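Local coordinates for NDP-N-acetyl-D-galactosaminuronic acid dehydrogenase (Methanosarcina mazei Go1, PDB 3G79), which probably oxidises UDP-N-acetyl-D-mannosamine to the corresponding uronate, using two molecules of NAD(+) for each sugar, at residues A[144-149]-A[212-217]. Numbering follows the deposited sequence.
Sequences VLESTI and ELYSPV
Y214, on helix 204-214, meets E146 and V144 with the outer edge of its ring, joining that helix to the end of strand 142-145 in the Rossmann-type NAD-binding domain. The Y214 hydroxyl donates to the carboxylate of E146, a very short hydrogen bond with OH 2.5 Å from OE2. OE2 lies in the plane of the ring, on the CE1 side of the hydroxyl, and the carboxylate is turned 41° from that plane. E146 gets there with CG beside its own backbone N (chi1 -71°) and CD anti to CA about the CB-CG bond (chi2 180°), which carries the carboxylate out to the Y214 hydroxyl. OE2 also forms a salt bridge with R197 of strand 197-201, two strands across the sheet, so one oxygen serves both a phenol and a guanidinium. With an alanine at E146, the Y214 hydroxyl would probably lose this acceptor and R197 this carboxylate partner. The other flank of the phenol belongs to V144, whose CG1 sits 3.5 Å from Y214 OH and 4.0 Å from Y214 CE2, also near the ring plane. V144's second methyl serves the helix too: CG2 packs 3.7 Å from L213 CD2, the two side chains running antiparallel alongside one another. F37 of helix 30-39 touches both E146 and L213. Within the helix, L213 CG lies 4.1 Å above one face of the Y214 ring, displaced from the ring centre toward its perimeter.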
loop_
_atom_site.group_PDB
_atom_site.type_symbol
_atom_site.label_atom_id
_atom_site.label_comp_id
_atom_site.label_asym_id
_atom_site.label_seq_id
_atom_site.Cartn_x
_atom_site.Cartn_y
_atom_site.Cartn_z
ATOM N N VAL A 144 -18.665 25.663 9.450
ATOM C CA VAL A 144 -18.028 24.416 9.053
ATOM C C VAL A 144 -18.510 23.880 7.700
ATOM O O VAL A 144 -19.696 23.628 7.502
ATOM C CB VAL A 144 -18.226 23.269 10.091
ATOM C CG1 VAL A 144 -17.279 22.104 9.771
ATOM C CG2 VAL A 144 -17.932 23.754 11.476
ATOM N N LEU A 145 -17.560 23.665 6.793
ATOM C CA LEU A 145 -17.840 22.897 5.597
ATOM C C LEU A 145 -17.834 21.397 5.897
ATOM O O LEU A 145 -16.764 20.810 6.179
ATOM C CB LEU A 145 -16.837 23.216 4.494
ATOM C CG LEU A 145 -16.734 24.647 3.930
ATOM C CD1 LEU A 145 -16.224 24.656 2.498
ATOM C CD2 LEU A 145 -18.065 25.311 3.946
ATOM N N GLU A 146 -19.031 20.798 5.808
ATOM C CA GLU A 146 -19.200 19.349 5.892
ATOM C C GLU A 146 -19.295 18.656 4.521
ATOM O O GLU A 146 -18.986 17.478 4.427
ATOM C CB GLU A 146 -20.411 18.963 6.766
ATOM C CG GLU A 146 -20.232 19.208 8.252
ATOM C CD GLU A 146 -21.466 18.820 9.090
ATOM O OE1 GLU A 146 -22.613 18.939 8.587
ATOM O OE2 GLU A 146 -21.290 18.401 10.252
ATOM N N SER A 147 -19.707 19.372 3.469
ATOM C CA SER A 147 -19.782 18.810 2.090
ATOM C C SER A 147 -18.380 18.425 1.574
ATOM O O SER A 147 -17.387 19.072 1.875
ATOM C CB SER A 147 -20.423 19.795 1.103
ATOM O OG SER A 147 -21.638 20.378 1.593
ATOM N N THR A 148 -18.307 17.356 0.788
ATOM C CA THR A 148 -17.052 16.912 0.177
ATOM C C THR A 148 -16.525 17.991 -0.781
ATOM O O THR A 148 -17.199 18.353 -1.726
ATOM C CB THR A 148 -17.295 15.561 -0.555
ATOM O OG1 THR A 148 -17.637 14.542 0.401
ATOM C CG2 THR A 148 -16.073 15.144 -1.385
ATOM N N ILE A 149 -15.348 18.539 -0.502
ATOM C CA ILE A 149 -14.791 19.617 -1.333
ATOM C C ILE A 149 -13.416 19.238 -1.842
ATOM O O ILE A 149 -12.893 18.198 -1.446
ATOM C CB ILE A 149 -14.772 20.976 -0.619
ATOM C CG1 ILE A 149 -14.111 20.851 0.766
ATOM C CG2 ILE A 149 -16.219 21.553 -0.551
ATOM C CD1 ILE A 149 -14.065 22.174 1.622
ATOM N N GLU A 212 -14.938 21.063 19.499
ATOM C CA GLU A 212 -16.027 21.215 20.464
ATOM C C GLU A 212 -17.407 20.937 19.858
ATOM O O GLU A 212 -18.330 20.463 20.558
ATOM C CB GLU A 212 -16.015 22.619 21.059
ATOM C CG GLU A 212 -14.657 23.063 21.601
ATOM C CD GLU A 212 -14.649 24.512 22.088
ATOM O OE1 GLU A 212 -15.729 25.154 22.181
ATOM O OE2 GLU A 212 -13.535 25.021 22.361
ATOM N N LEU A 213 -17.542 21.233 18.564
ATOM C CA LEU A 213 -18.804 21.063 17.880
ATOM C C LEU A 213 -19.014 19.587 17.657
ATOM O O LEU A 213 -20.120 19.103 17.753
ATOM C CB LEU A 213 -18.800 21.821 16.546
ATOM C CG LEU A 213 -20.039 21.734 15.695
ATOM C CD1 LEU A 213 -21.265 22.187 16.491
ATOM C CD2 LEU A 213 -19.884 22.527 14.369
ATOM N N TYR A 214 -17.933 18.861 17.389
ATOM C CA TYR A 214 -18.078 17.435 17.026
ATOM C C TYR A 214 -17.817 16.364 18.099
ATOM O O TYR A 214 -18.257 15.242 17.929
ATOM C CB TYR A 214 -17.288 17.107 15.740
ATOM C CG TYR A 214 -17.852 17.820 14.525
ATOM C CD1 TYR A 214 -18.991 17.324 13.856
ATOM C CD2 TYR A 214 -17.271 18.982 14.045
ATOM C CE1 TYR A 214 -19.525 17.982 12.752
ATOM C CE2 TYR A 214 -17.809 19.634 12.934
ATOM C CZ TYR A 214 -18.931 19.130 12.296
ATOM O OH TYR A 214 -19.481 19.815 11.201
ATOM N N SER A 215 -17.101 16.679 19.163
ATOM C CA SER A 215 -16.839 15.687 20.209
ATOM C C SER A 215 -18.130 15.117 20.813
ATOM O O SER A 215 -18.205 13.910 21.016
ATOM C CB SER A 215 -15.907 16.230 21.312
ATOM O OG SER A 215 -14.541 16.133 20.913
ATOM N N PRO A 216 -19.162 15.959 21.068
ATOM C CA PRO A 216 -20.306 15.383 21.778
ATOM C C PRO A 216 -21.184 14.375 21.022
ATOM O O PRO A 216 -21.913 13.628 21.656
ATOM C CB PRO A 216 -21.118 16.603 22.208
ATOM C CG PRO A 216 -20.139 17.687 22.269
ATOM C CD PRO A 216 -19.167 17.422 21.149
ATOM N N VAL A 217 -21.147 14.327 19.706
ATOM C CA VAL A 217 -21.947 13.304 19.015
ATOM C C VAL A 217 -21.148 12.020 18.786
ATOM O O VAL A 217 -21.703 10.972 18.452
ATOM C CB VAL A 217 -22.518 13.828 17.662
ATOM C CG1 VAL A 217 -23.082 15.260 17.824
ATOM C CG2 VAL A 217 -21.460 13.793 16.564
#